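Putative phosphonate binding protein for ABC transporter (Prochlorococcus marinus str. MIT 9301, PDB 5LQ5) probably serves as the periplasmic solute-binding subunit of an ABC transporter, binding inorganic phosphite strongly and methylphosphonate and phosphate only very weakly. Local coordinates at residues A[60-65]-A[245-250]; A[67-72]-A[262-267]; A[91-96]-A[178-183]. All blocks are in the same frame, centred on the assembly; numbering follows the deposited sequence.

Contact 1: residues A[60-65]-A[245-250]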
# COMPACT_ATOMS: atom_id res chain seq x y z
N LEU A 60 -15.26 3.80 -1.03
CA LEU A 60 -14.17 4.53 -0.41
C LEU A 60 -13.07 3.52 -0.13
O LEU A 60 -13.28 2.58 0.63
CB LEU A 60 -14.63 5.15 0.90
CG LEU A 60 -13.53 5.87 1.70
CD1 LEU A 60 -12.99 7.11 1.00
CD2 LEU A 60 -14.14 6.24 3.06
N VAL A 61 -11.93 3.67 -0.77
CA VAL A 61 -10.88 2.64 -0.78
C VAL A 61 -9.52 3.21 -0.46
O VAL A 61 -9.14 4.25 -1.00
CB VAL A 61 -10.82 1.90 -2.13
CG1 VAL A 61 -9.72 0.86 -2.16
CG2 VAL A 61 -12.14 1.23 -2.44
N TRP A 62 -8.82 2.54 0.44
CA TRP A 62 -7.41 2.78 0.77
C TRP A 62 -6.54 2.08 -0.27
O TRP A 62 -6.42 0.84 -0.27
CB TRP A 62 -7.13 2.29 2.16
CG TRP A 62 -5.76 2.51 2.70
CD1 TRP A 62 -4.85 1.54 3.01
CD2 TRP A 62 -5.14 3.75 3.02
NE1 TRP A 62 -3.71 2.09 3.54
CE2 TRP A 62 -3.85 3.45 3.54
CE3 TRP A 62 -5.53 5.09 2.90
CZ2 TRP A 62 -2.96 4.44 3.95
CZ3 TRP A 62 -4.62 6.08 3.31
CH2 TRP A 62 -3.36 5.73 3.85
N PHE A 63 -6.07 2.87 -1.22
CA PHE A 63 -5.25 2.41 -2.33
C PHE A 63 -3.76 2.71 -2.10
O PHE A 63 -3.39 3.63 -1.34
CB PHE A 63 -5.67 3.09 -3.64
CG PHE A 63 -6.86 2.47 -4.33
CD1 PHE A 63 -6.79 1.15 -4.80
CD2 PHE A 63 -8.04 3.16 -4.49
CE1 PHE A 63 -7.88 0.56 -5.45
CE2 PHE A 63 -9.12 2.59 -5.15
CZ PHE A 63 -9.04 1.27 -5.61
N GLY A 64 -2.90 1.96 -2.77
CA GLY A 64 -1.54 2.31 -2.97
C GLY A 64 -1.42 3.32 -4.11
O GLY A 64 -2.42 3.61 -4.78
N GLY A 65 -0.22 3.82 -4.36
CA GLY A 65 -0.02 4.79 -5.45
C GLY A 65 -0.42 4.26 -6.81
O GLY A 65 -1.27 4.84 -7.50
N ASP A 245 -3.24 5.12 15.02
CA ASP A 245 -2.09 4.24 15.36
C ASP A 245 -2.02 3.00 14.43
O ASP A 245 -0.93 2.53 14.06
CB ASP A 245 -2.16 3.75 16.81
CG ASP A 245 -1.82 4.84 17.84
OD1 ASP A 245 -1.31 5.94 17.48
OD2 ASP A 245 -2.05 4.56 19.04
N MET A 246 -3.18 2.50 14.02
CA MET A 246 -3.25 1.38 13.05
C MET A 246 -2.76 1.75 11.67
O MET A 246 -2.41 0.86 10.89
CB MET A 246 -4.67 0.83 12.91
CG MET A 246 -5.25 0.15 14.13
SD MET A 246 -4.57 -1.46 14.53
CE MET A 246 -4.58 -2.44 13.03
N PHE A 247 -2.78 3.06 11.37
CA PHE A 247 -2.24 3.62 10.09
C PHE A 247 -0.82 4.18 10.26
O PHE A 247 -0.26 4.75 9.32
CB PHE A 247 -3.14 4.73 9.56
CG PHE A 247 -4.41 4.25 8.93
CD1 PHE A 247 -4.45 3.94 7.56
CD2 PHE A 247 -5.55 4.09 9.67
CE1 PHE A 247 -5.63 3.50 6.97
CE2 PHE A 247 -6.72 3.64 9.10
CZ PHE A 247 -6.77 3.33 7.74
N ASN A 248 -0.26 4.05 11.47
CA ASN A 248 1.11 4.54 11.79
C ASN A 248 1.27 6.02 11.45
O ASN A 248 2.26 6.44 10.85
CB ASN A 248 2.15 3.70 11.05
CG ASN A 248 1.97 2.22 11.29
OD1 ASN A 248 1.81 1.45 10.34
ND2 ASN A 248 1.97 1.81 12.56
N ALA A 249 0.26 6.79 11.84
CA ALA A 249 0.17 8.20 11.45
C ALA A 249 -0.42 9.03 12.58
O ALA A 249 -1.24 8.52 13.34
CB ALA A 249 -0.65 8.39 10.20
N LYS A 250 0.01 10.28 12.67
CA LYS A 250 -0.55 11.26 13.64
C LYS A 250 -1.81 11.95 13.13
O LYS A 250 -2.59 12.50 13.91
CB LYS A 250 0.52 12.30 14.03
CG LYS A 250 1.82 11.67 14.55
CD LYS A 250 1.65 10.90 15.85
CE LYS A 250 2.69 9.79 15.99
NZ LYS A 250 2.57 9.08 17.29

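Contact 2: residues A[67-72]-A[262-267]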
# COMPACT_ATOMS: atom_id res chain seq x y z
N SER A 67 -2.06 1.34 -7.59
CA SER A 67 -3.44 0.82 -7.70
C SER A 67 -4.47 1.97 -7.67
O SER A 67 -5.54 1.88 -8.31
CB SER A 67 -3.70 -0.20 -6.56
OG SER A 67 -3.33 0.27 -5.27
N GLY A 68 -4.17 3.04 -6.95
CA GLY A 68 -5.05 4.20 -6.96
C GLY A 68 -5.08 4.91 -8.32
O GLY A 68 -6.14 5.33 -8.80
N VAL A 69 -3.92 5.03 -8.95
CA VAL A 69 -3.82 5.54 -10.34
C VAL A 69 -4.64 4.65 -11.28
O VAL A 69 -5.46 5.13 -12.05
CB VAL A 69 -2.37 5.65 -10.78
CG1 VAL A 69 -2.28 5.84 -12.30
CG2 VAL A 69 -1.69 6.80 -10.05
N GLN A 70 -4.46 3.34 -11.17
CA GLN A 70 -5.20 2.40 -12.01
C GLN A 70 -6.71 2.57 -11.81
O GLN A 70 -7.49 2.62 -12.78
CB GLN A 70 -4.82 0.93 -11.69
CG GLN A 70 -3.36 0.56 -12.06
CD GLN A 70 -2.92 -0.78 -11.48
OE1 GLN A 70 -3.41 -1.20 -10.42
NE2 GLN A 70 -2.01 -1.44 -12.14
N ALA A 71 -7.13 2.61 -10.55
CA ALA A 71 -8.54 2.75 -10.24
C ALA A 71 -9.15 4.03 -10.81
O ALA A 71 -10.27 4.00 -11.32
CB ALA A 71 -8.79 2.67 -8.74
N ARG A 72 -8.43 5.13 -10.67
CA ARG A 72 -8.91 6.43 -11.17
C ARG A 72 -8.92 6.53 -12.71
O ARG A 72 -9.77 7.21 -13.28
CB ARG A 72 -8.14 7.55 -10.46
CG ARG A 72 -8.60 7.67 -9.02
CD ARG A 72 -7.98 8.75 -8.17
NE ARG A 72 -6.56 8.50 -7.83
CZ ARG A 72 -5.54 9.04 -8.49
NH1 ARG A 72 -4.30 8.77 -8.12
NH2 ARG A 72 -5.76 9.86 -9.53
N ASN A 262 4.31 11.09 -11.23
CA ASN A 262 5.56 10.31 -11.31
C ASN A 262 5.27 8.80 -11.21
O ASN A 262 5.81 8.01 -11.97
CB ASN A 262 6.55 10.76 -10.24
CG ASN A 262 7.81 9.95 -10.22
OD1 ASN A 262 8.65 10.01 -11.14
ND2 ASN A 262 7.96 9.15 -9.18
N ILE A 263 4.34 8.42 -10.32
CA ILE A 263 3.98 7.00 -10.24
C ILE A 263 3.36 6.54 -11.56
O ILE A 263 3.68 5.47 -12.07
CB ILE A 263 3.01 6.73 -9.07
CG1 ILE A 263 3.68 6.99 -7.72
CG2 ILE A 263 2.45 5.30 -9.13
CD1 ILE A 263 4.96 6.26 -7.43
N GLU A 264 2.47 7.36 -12.10
CA GLU A 264 1.84 7.03 -13.38
C GLU A 264 2.88 6.85 -14.47
O GLU A 264 2.82 5.89 -15.24
CB GLU A 264 0.77 8.07 -13.81
CG GLU A 264 -0.02 7.63 -15.03
CD GLU A 264 -1.24 8.48 -15.37
OE1 GLU A 264 -1.53 9.49 -14.68
OE2 GLU A 264 -1.94 8.07 -16.34
N GLU A 265 3.83 7.77 -14.53
CA GLU A 265 4.88 7.71 -15.59
C GLU A 265 5.77 6.48 -15.47
O GLU A 265 6.10 5.83 -16.46
CB GLU A 265 5.73 8.98 -15.55
CG GLU A 265 4.91 10.19 -16.03
CD GLU A 265 5.63 11.52 -15.87
OE1 GLU A 265 6.72 11.57 -15.25
OE2 GLU A 265 5.11 12.53 -16.38
N ILE A 266 6.14 6.17 -14.24
CA ILE A 266 6.92 4.95 -13.96
C ILE A 266 6.09 3.71 -14.33
O ILE A 266 6.60 2.78 -14.96
CB ILE A 266 7.47 4.93 -12.51
CG1 ILE A 266 8.50 6.07 -12.29
CG2 ILE A 266 8.08 3.56 -12.20
CD1 ILE A 266 9.04 6.22 -10.88
N GLY A 267 4.82 3.70 -13.93
CA GLY A 267 3.87 2.64 -14.33
C GLY A 267 3.81 2.43 -15.85
O GLY A 267 3.82 1.30 -16.34

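Contact 3: residues A[91-96]-A[178-183]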
# COMPACT_ATOMS: atom_id res chain seq x y z
N LYS A 91 8.88 5.21 1.40
CA LYS A 91 10.07 4.41 1.09
C LYS A 91 9.81 2.90 1.15
O LYS A 91 8.94 2.43 1.88
CB LYS A 91 11.23 4.73 2.04
CG LYS A 91 11.64 6.17 2.01
CD LYS A 91 12.65 6.42 3.13
CE LYS A 91 13.16 7.85 3.09
NZ LYS A 91 14.23 8.02 4.11
N SER A 92 10.60 2.17 0.36
CA SER A 92 10.69 0.73 0.47
C SER A 92 11.98 0.35 1.17
O SER A 92 12.95 1.12 1.24
CB SER A 92 10.69 0.07 -0.91
OG SER A 92 9.54 0.42 -1.68
N VAL A 93 11.98 -0.89 1.62
CA VAL A 93 13.18 -1.60 2.06
C VAL A 93 13.38 -2.87 1.25
O VAL A 93 12.42 -3.56 0.84
CB VAL A 93 13.17 -1.94 3.56
CG1 VAL A 93 13.14 -0.65 4.36
CG2 VAL A 93 12.01 -2.87 3.96
N PHE A 94 14.64 -3.12 0.97
CA PHE A 94 15.11 -4.41 0.55
C PHE A 94 15.62 -5.15 1.77
O PHE A 94 16.39 -4.59 2.56
CB PHE A 94 16.21 -4.30 -0.49
CG PHE A 94 15.73 -3.86 -1.86
CD1 PHE A 94 15.62 -4.76 -2.91
CD2 PHE A 94 15.41 -2.54 -2.11
CE1 PHE A 94 15.22 -4.34 -4.17
CE2 PHE A 94 14.98 -2.11 -3.37
CZ PHE A 94 14.88 -3.01 -4.40
N VAL A 95 15.20 -6.40 1.93
CA VAL A 95 15.62 -7.27 3.01
C VAL A 95 16.24 -8.54 2.47
O VAL A 95 15.87 -9.02 1.36
CB VAL A 95 14.49 -7.60 3.98
CG1 VAL A 95 13.92 -6.35 4.62
CG2 VAL A 95 13.40 -8.42 3.35
N VAL A 96 17.17 -9.10 3.25
CA VAL A 96 17.84 -10.34 2.91
C VAL A 96 17.83 -11.31 4.07
O VAL A 96 17.80 -10.91 5.23
CB VAL A 96 19.28 -10.14 2.42
CG1 VAL A 96 19.30 -9.38 1.10
CG2 VAL A 96 20.11 -9.41 3.48
N GLN A 178 7.32 0.95 6.39
CA GLN A 178 6.47 0.99 7.61
C GLN A 178 6.04 -0.40 8.10
O GLN A 178 6.03 -0.69 9.27
CB GLN A 178 5.23 1.87 7.40
CG GLN A 178 4.49 2.22 8.68
CD GLN A 178 5.30 3.15 9.57
OE1 GLN A 178 5.63 4.26 9.16
NE2 GLN A 178 5.63 2.70 10.79
N VAL A 179 5.71 -1.27 7.16
CA VAL A 179 5.30 -2.63 7.48
C VAL A 179 6.50 -3.41 8.06
O VAL A 179 6.36 -4.15 9.02
CB VAL A 179 4.67 -3.38 6.28
CG1 VAL A 179 4.45 -4.85 6.59
CG2 VAL A 179 3.33 -2.76 5.91
N TRP A 180 7.67 -3.22 7.46
CA TRP A 180 8.90 -3.83 7.93
C TRP A 180 9.15 -3.43 9.40
O TRP A 180 9.35 -4.27 10.27
CB TRP A 180 10.06 -3.42 7.06
CG TRP A 180 11.42 -3.65 7.65
CD1 TRP A 180 12.32 -2.69 8.03
CD2 TRP A 180 12.05 -4.92 7.92
NE1 TRP A 180 13.47 -3.28 8.52
CE2 TRP A 180 13.33 -4.65 8.46
CE3 TRP A 180 11.65 -6.25 7.75
CZ2 TRP A 180 14.21 -5.67 8.84
CZ3 TRP A 180 12.52 -7.27 8.15
CH2 TRP A 180 13.79 -6.96 8.69
N GLU A 181 9.06 -2.13 9.65
CA GLU A 181 9.26 -1.61 11.04
C GLU A 181 8.22 -2.11 12.05
O GLU A 181 8.56 -2.44 13.17
CB GLU A 181 9.33 -0.08 11.03
CG GLU A 181 10.60 0.42 10.37
CD GLU A 181 10.59 1.91 10.06
OE1 GLU A 181 9.65 2.62 10.47
OE2 GLU A 181 11.55 2.36 9.39
N ASN A 182 6.95 -2.14 11.65
CA ASN A 182 5.87 -2.70 12.49
C ASN A 182 6.11 -4.14 12.90
O ASN A 182 5.84 -4.54 14.02
CB ASN A 182 4.51 -2.62 11.79
CG ASN A 182 4.00 -1.22 11.67
OD1 ASN A 182 4.65 -0.28 12.13
ND2 ASN A 182 2.87 -1.06 11.01
N ASN A 183 6.60 -4.93 11.95
CA ASN A 183 6.86 -6.36 12.20
C ASN A 183 8.07 -6.56 13.12
O ASN A 183 8.07 -7.39 14.00
CB ASN A 183 7.05 -7.11 10.90
CG ASN A 183 5.76 -7.58 10.35
OD1 ASN A 183 5.27 -8.61 10.77
ND2 ASN A 183 5.17 -6.83 9.43

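Contact 1: residues A[60-65]-A[245-250]
Trp62 on strand 60-63 and Phe247, where the chain leaves helix 238-246, mark the nearest approach of the two backbones, yet their CA atoms stand 10.7 Å apart, so side chains alone bridge the gap. The strand ends before Gly64, which takes the N-cap position of helix 65-74. The other segment leaves its helix through a Schellman motif: Asn248 adopts a positive phi of 54°, and one of the motif's two bonds back into the last turn runs from Asn248 N to Asp245 O at 3.1 Å.

Both aromatic side chains point across the gap. The indole of Trp62 projects from the strand because its first torsion (chi1 -177°) sets CG opposite the backbone N, and Phe247 reaches it from the other segment. The result is a T-shaped stack, edge of Phe247 against face of Trp62: the planes meet at 83° and the centroid of the Phe247 ring lies 5.2 Å from that of the six-membered ring of Trp62. Phe247 CE1 does most of the touching, hovering over the indole with Trp62 CE2 3.9 Å away, while Phe247 CD1 comes equally close to Trp62 CZ2. Were Trp62 exchanged for a leucine, the Phe247 edge would probably lose the flat pi surface beneath it, leaving a gap between the segments.

Further rings extend the cluster: Trp62 also meets Tyr206 and Trp208, and Phe252 meets Phe247 edge-to-face; Arg22 adds a cation-pi contact to Phe247. Tyr206 and Gly64 belong to the phosphite pocket, and about 8 Å separates the side chain of Trp62 from the ion. The arrangement is thus a buried aromatic cluster beside the ligand site of a periplasmic binding protein, where a central strand runs into a helix N-terminus at the anion.

Contact 2: residues A[67-72]-A[262-267]
The methyls of Val69 on helix 65-74 meet Glu264 and Ile263 of helix 261-269. The backbones come closest at Val69 and Glu264, with 6.6 Å between their CA atoms. The interface is nevertheless small, burying 111 Å² over the two segments.

The contacts across it are apolar. Val69 CG1, anti to the backbone N (chi1 166°), meets the aliphatic part of Glu264: it lies 4.0 Å from Glu264 CG and 4.1 Å from Glu264 CB. The glutamate chain is extended beyond CG and crosses the valine at about a right angle, with its methylenes at the point of contact. The second methyl makes a looser touch, Val69 CG2 to Ile263 CG2 at 4.5 Å. Ile263 sends its CB toward Val69, but the outer end of its chain leads elsewhere, which explains its smaller share.

Polar interactions lie around this patch. The carboxylate of Glu264 is engaged within its own helix, through a salt bridge from OE2 to Arg268. Arg72 carries the opposite charge, but Arg72 NH2 stays 6.7 Å from Glu264 OE1, so any attraction is probably weak. Each helix is internally regular: Ala71 N donates to Ser67 O at 2.8 Å, as does Gly267 N to Ile263 O.

Beyond the pair, Gln70 NE2 bonds to Lys272 O in the C-terminal part of the chain and to Asn125 OD1 in the loop after strand 119-121. Helix 65-74 rests on Val50 of helix 46-54 through Ser67, Gln70 and Ala71, and on strand 207-210 through Arg72. Helix 261-269 meanwhile touches helix 127-139, Ile263 meeting Thr127 and Ile266 meeting Leu131, Met132 and Tyr135, and so packs against both helices.

Contact 3: residues A[91-96]-A[178-183]
Trp180 of helix 177-186 lies against two valines of strand 92-97, Val93 and Val95, which alternate with residues on the other side of the sheet. Both valines hold nearly the same first torsion, yet they use different methyls. Val93 (chi1 -63°) offers CG2, the branch set between its backbone N and carbonyl carbon, to the base of the tryptophan: Val93 CG2 is 3.7 Å from Trp180 CB and 3.8 Å from Trp180 CG. Val95 instead turns CG1 to the ring. Trp180, its CG anti to the backbone N at chi1 163°, swings the indole along the strand so that the six-membered ring lies under this methyl. Val95 CG1 sits 3.8 Å from the centroid of that ring and only 10° off its normal, a CH-pi contact over the face.

Within the helix, Asn183 ND2 donates to Val179 O at 3.0 Å, from the opposite face to the backbone donor Asn183 N; the same ND2 also bonds to Asp159. Leu175 and Leu194 of the flanking strands touch Trp180 as well. The chemistry between strand and helix is thus wholly apolar, consistent with a hydrophobic helix-on-sheet core held by van der Waals and CH-pi contact.

Overall arrangement
From the N terminus, strand 60-63 and helix 65-74 follow each other and open contacts 1 and 2; their partners, 245-250 and 262-267, return in the same order 180 to 190 residues later, so the closures cross. Contact 3 joins 91-96 to 178-183 and falls within both larger loops. Contact 1 ties the turn after helix 238-246 to strand 60-63 of the six-stranded sheet, and contact 2 ties helix 261-269 to helix 65-74; the two touch, Phe63 CZ lying 3.4 Å from Ala71 CB. Contact 3 belongs to the five-stranded sheet. Asn248 OD1 and Asn182 ND2, 2.8 Å apart in a probable hydrogen bond, link it to contact 1 and thus one lobe to the other.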